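Local coordinates for xylanase and alpha-amylase inhibitor protein (Scadoxus multiflorus, PDB 3MU7) that probably inhibits xylanases and alpha-amylases and has a TIM-barrel fold of the glycosyl hydrolase family 18 type, at residues A[95-98]-A[99-103]; A[233-236]-A[237-241]. All blocks are in the same frame, centred on the assembly; numbering follows the deposited sequence.

Contact 1. Residues A[95-98]-A[99-103]; sequences YLHK and NFLLP
Asn-99 grips the carbonyl oxygen of Tyr-95 twice, one turn back along helix 86-101. Its backbone N lies 3.0 Å from Tyr-95 O, and its side-chain ND2 reaches the same Tyr-95 O at 3.1 Å, with that acceptor close to the plane of the amide. With CG beside its own backbone N (chi1 -75°), the Asn-99 amide folds back along the helix, and its ND2 also rests 3.4 Å from Tyr-95 CD1. The other end of the amide is satisfied too, since OD1 accepts from the backbone N of Arg-111, whose NH1 donates to Leu-102 O. Leu-96 O takes a bond from Phe-100 N and a weak one from Leu-101 N, marking a wider pi-type turn, while Leu-101 N also donates to His-97 O at 3.2 Å. Phe-100 points its edge toward the Tyr-95 face in an offset edge-to-face pair, centroids 5.9 Å apart. Leu-102 CD1 sits over one face of the His-97 imidazole, 3.6 Å from its centroid, in a CH-pi contact; Phe-143 stacks on the same ring. Bonds at both ends probably fix the rotation of the Asn-99 amide, and Arg-111 joins this turn by backbone N and guanidinium.

Contact 2. Residues A[233-236]-A[237-241]; sequences KVKF and SVFPN
Ser-237 N donates to Lys-233 O at 2.8 Å, an ordinary helical bond and the shortest of those within this part of helix 231-242. Next along, Val-234 O accepts two backbone bonds. Val-238 N, one regular turn on, approaches it to 2.9 Å, and Phe-239 N, one residue further, donates to the same oxygen at 3.3 Å with an N-H...O angle of 154°. The second bond belongs to a wider pi-type turn. The helix is kinked at Pro-240 and Asn-241, whose N atoms make no bond to the turn before; Pro-240 has no N-H to give, and its CD lies 3.5 Å from Phe-236 O.

The Phe-239 ring is laid back along the helix, its CG beside the backbone N (chi1 -69°). One face looks onto Val-234 O, which stands above the plane and toward the rim. Over the same face, displaced toward the CE1 rim, Val-234 CG1 comes to 3.6 Å from Phe-239 CE1, and Lys-235 CG lies more loosely near CE2. Replacing Phe-239 by alanine is likely to leave Val-234 CG1, and more loosely Lys-235 CG, without the ring they lie against.

Further out, Val-234 and Val-238 turn to the interior, where Val-234 touches Phe-217 and Val-238 touches Leu-215. The lysine ammonium groups reach away from this packing, Lys-233 NZ to the hydroxyl of Tyr-189 and Lys-235 NZ to Lys-267 O. Strand 213-218, helix 231-242 and strand 248-254 form one beta-alpha-beta unit of the TIM barrel, and here Val-234 and Val-238 are the side chains packing on the first strand.

Both contacts are local, each within a single outer helix of the barrel, 86-101 for contact 1 and 231-242 for contact 2. They lie on opposite sides of the chain's centre, with centres about 39 Å apart and no touch between them. Contact 1 is the more buried, with four of eight touching residues enclosed, Leu-96 and Phe-100 against strands, Asn-99 and Leu-101 against loops; contact 2 is more superficial, its two buried valines backed by exposed neighbours. Each contains a pi-type turn, but the first lies where its helix runs out into a loop and adds a side-chain amide and aromatic pairing, whereas the second relies on backbone bonds, a kink at a proline and aliphatic-aromatic packing.

Contact 1. Residues A[95-98]-A[99-103]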
ATOM      1  N   TYR A  95       2.239   8.967 -16.956  1.00  7.68           N
ATOM      2  CA  TYR A  95       2.637   7.577 -17.171  1.00  8.02           C
ATOM      3  C   TYR A  95       1.713   6.613 -16.425  1.00  7.78           C
ATOM      4  O   TYR A  95       1.232   5.634 -17.001  1.00  8.20           O
ATOM      5  CB  TYR A  95       4.087   7.389 -16.727  1.00  8.39           C
ATOM      6  CG  TYR A  95       4.552   5.953 -16.654  1.00  8.87           C
ATOM      7  CD1 TYR A  95       4.961   5.268 -17.805  1.00  9.89           C
ATOM      8  CD2 TYR A  95       4.592   5.273 -15.435  1.00  9.15           C
ATOM      9  CE1 TYR A  95       5.386   3.940 -17.736  1.00 10.56           C
ATOM     10  CE2 TYR A  95       5.023   3.958 -15.367  1.00 10.21           C
ATOM     11  CZ  TYR A  95       5.412   3.304 -16.513  1.00 10.30           C
ATOM     12  OH  TYR A  95       5.832   2.001 -16.416  1.00 12.35           O
ATOM     13  N   LEU A  96       1.466   6.892 -15.145  1.00  7.70           N
ATOM     14  CA  LEU A  96       0.595   6.043 -14.341  1.00  7.53           C
ATOM     15  C   LEU A  96      -0.826   6.034 -14.873  1.00  7.75           C
ATOM     16  O   LEU A  96      -1.459   4.984 -14.965  1.00  7.83           O
ATOM     17  CB  LEU A  96       0.598   6.491 -12.885  1.00  7.62           C
ATOM     18  CG  LEU A  96       1.915   6.308 -12.135  1.00  7.43           C
ATOM     19  CD1 LEU A  96       1.824   7.011 -10.782  1.00  7.83           C
ATOM     20  CD2 LEU A  96       2.293   4.828 -11.972  1.00  8.68           C
ATOM     21  N   HIS A  97      -1.317   7.206 -15.230  1.00  8.07           N
ATOM     22  CA  HIS A  97      -2.680   7.334 -15.727  1.00  8.96           C
ATOM     23  C   HIS A  97      -2.910   6.590 -17.025  1.00  8.90           C
ATOM     24  O   HIS A  97      -3.849   5.817 -17.118  1.00  8.85           O
ATOM     25  CB  HIS A  97      -3.017   8.815 -15.886  1.00  9.81           C
ATOM     26  CG  HIS A  97      -4.473   9.079 -16.063  1.00 11.51           C
ATOM     27  ND1 HIS A  97      -4.925   9.949 -17.009  1.00 13.49           N
ATOM     28  CD2 HIS A  97      -5.553   8.658 -15.378  1.00 13.09           C
ATOM     29  CE1 HIS A  97      -6.231  10.023 -16.925  1.00 13.33           C
ATOM     30  NE2 HIS A  97      -6.646   9.222 -15.979  1.00 13.68           N
ATOM     31  N   LYS A  98      -2.041   6.833 -17.979  1.00  9.42           N
ATOM     32  CA  LYS A  98      -2.195   6.230 -19.300  1.00 10.40           C
ATOM     33  C   LYS A  98      -1.995   4.722 -19.281  1.00 10.37           C
ATOM     34  O   LYS A  98      -2.686   3.990 -19.988  1.00 11.48           O
ATOM     35  CB  LYS A  98      -1.218   6.855 -20.295  1.00 11.25           C
ATOM     36  CG  LYS A  98      -1.566   8.276 -20.703  1.00 13.64           C
ATOM     37  CD  LYS A  98      -0.653   8.750 -21.822  1.00 17.34           C
ATOM     38  CE  LYS A  98      -1.093  10.095 -22.377  1.00 19.66           C
ATOM     39  NZ  LYS A  98      -0.280  10.499 -23.560  1.00 21.96           N
ATOM     40  N   ASN A  99      -1.050   4.249 -18.475  1.00  9.48           N
ATOM     41  CA  ASN A  99      -0.658   2.844 -18.535  1.00  9.76           C
ATOM     42  C   ASN A  99      -1.369   1.906 -17.577  1.00  9.33           C
ATOM     43  O   ASN A  99      -1.450   0.705 -17.851  1.00 10.07           O
ATOM     44  CB  ASN A  99       0.846   2.708 -18.381  1.00 10.13           C
ATOM     45  CG  ASN A  99       1.577   3.115 -19.625  1.00 11.08           C
ATOM     46  OD1 ASN A  99       1.526   2.413 -20.634  1.00 13.22           O
ATOM     47  ND2 ASN A  99       2.253   4.259 -19.579  1.00 13.07           N
ATOM     48  N   PHE A 100      -1.880   2.440 -16.470  1.00  8.78           N
ATOM     49  CA  PHE A 100      -2.444   1.614 -15.405  1.00  8.67           C
ATOM     50  C   PHE A 100      -3.861   1.996 -15.012  1.00  8.82           C
ATOM     51  O   PHE A 100      -4.591   1.152 -14.510  1.00  9.84           O
ATOM     52  CB  PHE A 100      -1.557   1.653 -14.150  1.00  8.69           C
ATOM     53  CG  PHE A 100      -0.161   1.131 -14.365  1.00  7.89           C
ATOM     54  CD1 PHE A 100       0.108  -0.237 -14.329  1.00  8.70           C
ATOM     55  CD2 PHE A 100       0.893   2.013 -14.582  1.00  9.34           C
ATOM     56  CE1 PHE A 100       1.410  -0.714 -14.524  1.00  8.76           C
ATOM     57  CE2 PHE A 100       2.187   1.547 -14.773  1.00  9.81           C
ATOM     58  CZ  PHE A 100       2.447   0.182 -14.743  1.00  9.39           C
ATOM     59  N   LEU A 101      -4.252   3.252 -15.203  1.00  8.35           N
ATOM     60  CA  LEU A 101      -5.521   3.724 -14.641  1.00  9.00           C
ATOM     61  C   LEU A 101      -6.619   3.944 -15.669  1.00  9.58           C
ATOM     62  O   LEU A 101      -7.764   4.226 -15.313  1.00 10.35           O
ATOM     63  CB  LEU A 101      -5.288   4.980 -13.800  1.00  8.68           C
ATOM     64  CG  LEU A 101      -4.301   4.812 -12.637  1.00  8.40           C
ATOM     65  CD1 LEU A 101      -3.959   6.156 -12.024  1.00  9.57           C
ATOM     66  CD2 LEU A 101      -4.842   3.857 -11.569  1.00  9.48           C
ATOM     67  N   LEU A 102      -6.251   3.808 -16.937  1.00 10.47           N
ATOM     68  CA  LEU A 102      -7.180   3.928 -18.052  1.00 11.63           C
ATOM     69  C   LEU A 102      -7.076   2.682 -18.916  1.00 12.26           C
ATOM     70  O   LEU A 102      -6.034   2.030 -18.924  1.00 11.93           O
ATOM     71  CB  LEU A 102      -6.824   5.146 -18.905  1.00 11.45           C
ATOM     72  CG  LEU A 102      -7.038   6.539 -18.318  1.00 12.71           C
ATOM     73  CD1 LEU A 102      -6.437   7.562 -19.265  1.00 14.06           C
ATOM     74  CD2 LEU A 102      -8.514   6.824 -18.088  1.00 14.16           C
ATOM     75  N   PRO A 103      -8.151   2.356 -19.668  1.00 13.80           N
ATOM     76  CA  PRO A 103      -8.046   1.323 -20.700  1.00 15.12           C
ATOM     77  C   PRO A 103      -7.019   1.738 -21.755  1.00 15.96           C
ATOM     78  O   PRO A 103      -6.730   2.933 -21.884  1.00 15.19           O
ATOM     79  CB  PRO A 103      -9.453   1.299 -21.319  1.00 15.61           C
ATOM     80  CG  PRO A 103     -10.335   1.924 -20.313  1.00 15.34           C
ATOM     81  CD  PRO A 103      -9.502   2.941 -19.611  1.00 14.04           C
TER

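Contact 2. Residues A[233-236]-A[237-241]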
ATOM      1  N   LYS A 233      -2.503 -11.029  19.942  1.00 11.24           N
ATOM      2  CA  LYS A 233      -2.266  -9.810  20.618  1.00 11.67           C
ATOM      3  C   LYS A 233      -2.917  -8.630  19.854  1.00 10.87           C
ATOM      4  O   LYS A 233      -3.424  -7.712  20.440  1.00 11.75           O
ATOM      5  CB  LYS A 233      -0.823  -9.551  20.871  1.00 11.25           C
ATOM      6  CG  LYS A 233      -0.193 -10.505  21.860  1.00 13.39           C
ATOM      7  CD  LYS A 233       1.240 -10.153  22.227  1.00 15.16           C
ATOM      8  CE  LYS A 233       1.830 -11.086  23.210  1.00 16.84           C
ATOM      9  NZ  LYS A 233       3.226 -10.731  23.596  1.00 22.64           N
ATOM     10  N   VAL A 234      -2.811  -8.641  18.504  1.00 11.08           N
ATOM     11  CA  VAL A 234      -3.479  -7.564  17.770  1.00 10.79           C
ATOM     12  C   VAL A 234      -5.003  -7.600  18.047  1.00 11.47           C
ATOM     13  O   VAL A 234      -5.578  -6.560  18.339  1.00 10.80           O
ATOM     14  CB  VAL A 234      -3.213  -7.761  16.240  1.00 11.36           C
ATOM     15  CG1 VAL A 234      -4.012  -6.692  15.448  1.00 12.01           C
ATOM     16  CG2 VAL A 234      -1.718  -7.621  15.883  1.00 11.83           C
ATOM     17  N   LYS A 235      -5.588  -8.775  17.988  1.00 11.05           N
ATOM     18  CA  LYS A 235      -7.014  -8.883  18.238  1.00 12.73           C
ATOM     19  C   LYS A 235      -7.386  -8.415  19.660  1.00 11.78           C
ATOM     20  O   LYS A 235      -8.385  -7.717  19.863  1.00 12.70           O
ATOM     21  CB  LYS A 235      -7.497 -10.331  18.005  1.00 15.23           C
ATOM     22  CG  LYS A 235      -7.378 -10.789  16.579  1.00 17.60           C
ATOM     23  CD  LYS A 235      -7.438 -12.333  16.595  1.00 25.03           C
ATOM     24  CE  LYS A 235      -8.775 -12.773  16.341  1.00 24.75           C
ATOM     25  NZ  LYS A 235      -8.874 -14.247  15.972  1.00 29.76           N
ATOM     26  N   PHE A 236      -6.623  -8.846  20.618  1.00 10.36           N
ATOM     27  CA  PHE A 236      -6.955  -8.553  22.007  1.00 10.96           C
ATOM     28  C   PHE A 236      -6.702  -7.131  22.399  1.00 10.78           C
ATOM     29  O   PHE A 236      -7.507  -6.458  23.067  1.00 10.22           O
ATOM     30  CB  PHE A 236      -6.149  -9.465  22.947  1.00 11.23           C
ATOM     31  CG  PHE A 236      -6.446  -9.252  24.374  1.00 12.15           C
ATOM     32  CD1 PHE A 236      -7.602  -9.836  24.962  1.00 11.88           C
ATOM     33  CD2 PHE A 236      -5.616  -8.539  25.132  1.00 14.48           C
ATOM     34  CE1 PHE A 236      -7.857  -9.674  26.353  1.00 13.04           C
ATOM     35  CE2 PHE A 236      -5.896  -8.350  26.535  1.00 16.01           C
ATOM     36  CZ  PHE A 236      -7.033  -8.994  27.150  1.00 13.36           C
ATOM     37  N   SER A 237      -5.528  -6.573  21.965  1.00 11.70           N
ATOM     38  CA  SER A 237      -5.039  -5.278  22.459  1.00 13.13           C
ATOM     39  C   SER A 237      -5.247  -4.185  21.550  1.00 13.32           C
ATOM     40  O   SER A 237      -5.335  -3.012  22.068  1.00 15.75           O
ATOM     41  CB  SER A 237      -3.549  -5.310  22.649  1.00 16.33           C
ATOM     42  OG  SER A 237      -3.144  -6.226  23.573  1.00 25.25           O
ATOM     43  N   VAL A 238      -5.330  -4.377  20.252  1.00 12.51           N
ATOM     44  CA  VAL A 238      -5.454  -3.241  19.323  1.00 13.39           C
ATOM     45  C   VAL A 238      -6.886  -3.015  18.910  1.00 12.27           C
ATOM     46  O   VAL A 238      -7.348  -1.859  18.930  1.00 13.31           O
ATOM     47  CB  VAL A 238      -4.594  -3.524  18.034  1.00 14.65           C
ATOM     48  CG1 VAL A 238      -4.822  -2.413  16.950  1.00 16.57           C
ATOM     49  CG2 VAL A 238      -3.127  -3.604  18.386  1.00 16.00           C
ATOM     50  N   PHE A 239      -7.610  -4.026  18.528  1.00 11.32           N
ATOM     51  CA  PHE A 239      -8.932  -3.881  17.977  1.00 12.21           C
ATOM     52  C   PHE A 239      -9.989  -3.162  18.818  1.00 12.40           C
ATOM     53  O   PHE A 239     -10.701  -2.389  18.280  1.00 12.72           O
ATOM     54  CB  PHE A 239      -9.494  -5.174  17.420  1.00 12.82           C
ATOM     55  CG  PHE A 239      -8.793  -5.655  16.148  1.00 13.88           C
ATOM     56  CD1 PHE A 239      -7.848  -4.883  15.495  1.00 14.14           C
ATOM     57  CD2 PHE A 239      -9.069  -6.865  15.639  1.00 14.77           C
ATOM     58  CE1 PHE A 239      -7.215  -5.350  14.349  1.00 14.25           C
ATOM     59  CE2 PHE A 239      -8.416  -7.340  14.484  1.00 14.11           C
ATOM     60  CZ  PHE A 239      -7.510  -6.577  13.878  1.00 15.07           C
ATOM     61  N   PRO A 240     -10.111  -3.439  20.127  1.00 11.64           N
ATOM     62  CA  PRO A 240     -11.156  -2.742  20.898  1.00 12.22           C
ATOM     63  C   PRO A 240     -10.967  -1.222  20.855  1.00 13.23           C
ATOM     64  O   PRO A 240     -11.902  -0.568  20.601  1.00 15.34           O
ATOM     65  CB  PRO A 240     -10.981  -3.305  22.324  1.00 11.86           C
ATOM     66  CG  PRO A 240     -10.404  -4.677  22.093  1.00 12.23           C
ATOM     67  CD  PRO A 240      -9.426  -4.455  20.945  1.00 11.47           C
ATOM     68  N   ASN A 241      -9.778  -0.720  21.034  1.00 14.50           N
ATOM     69  CA  ASN A 241      -9.584   0.740  20.954  1.00 15.64           C
ATOM     70  C   ASN A 241      -9.644   1.233  19.492  1.00 15.65           C
ATOM     71  O   ASN A 241     -10.290   2.176  19.230  1.00 15.85           O
ATOM     72  CB  ASN A 241      -8.282   1.117  21.620  1.00 16.58           C
ATOM     73  CG  ASN A 241      -8.217   2.567  22.019  1.00 19.48           C
ATOM     74  OD1 ASN A 241      -9.055   3.319  21.664  1.00 22.94           O
ATOM     75  ND2 ASN A 241      -7.290   2.895  22.904  1.00 22.19           N
TER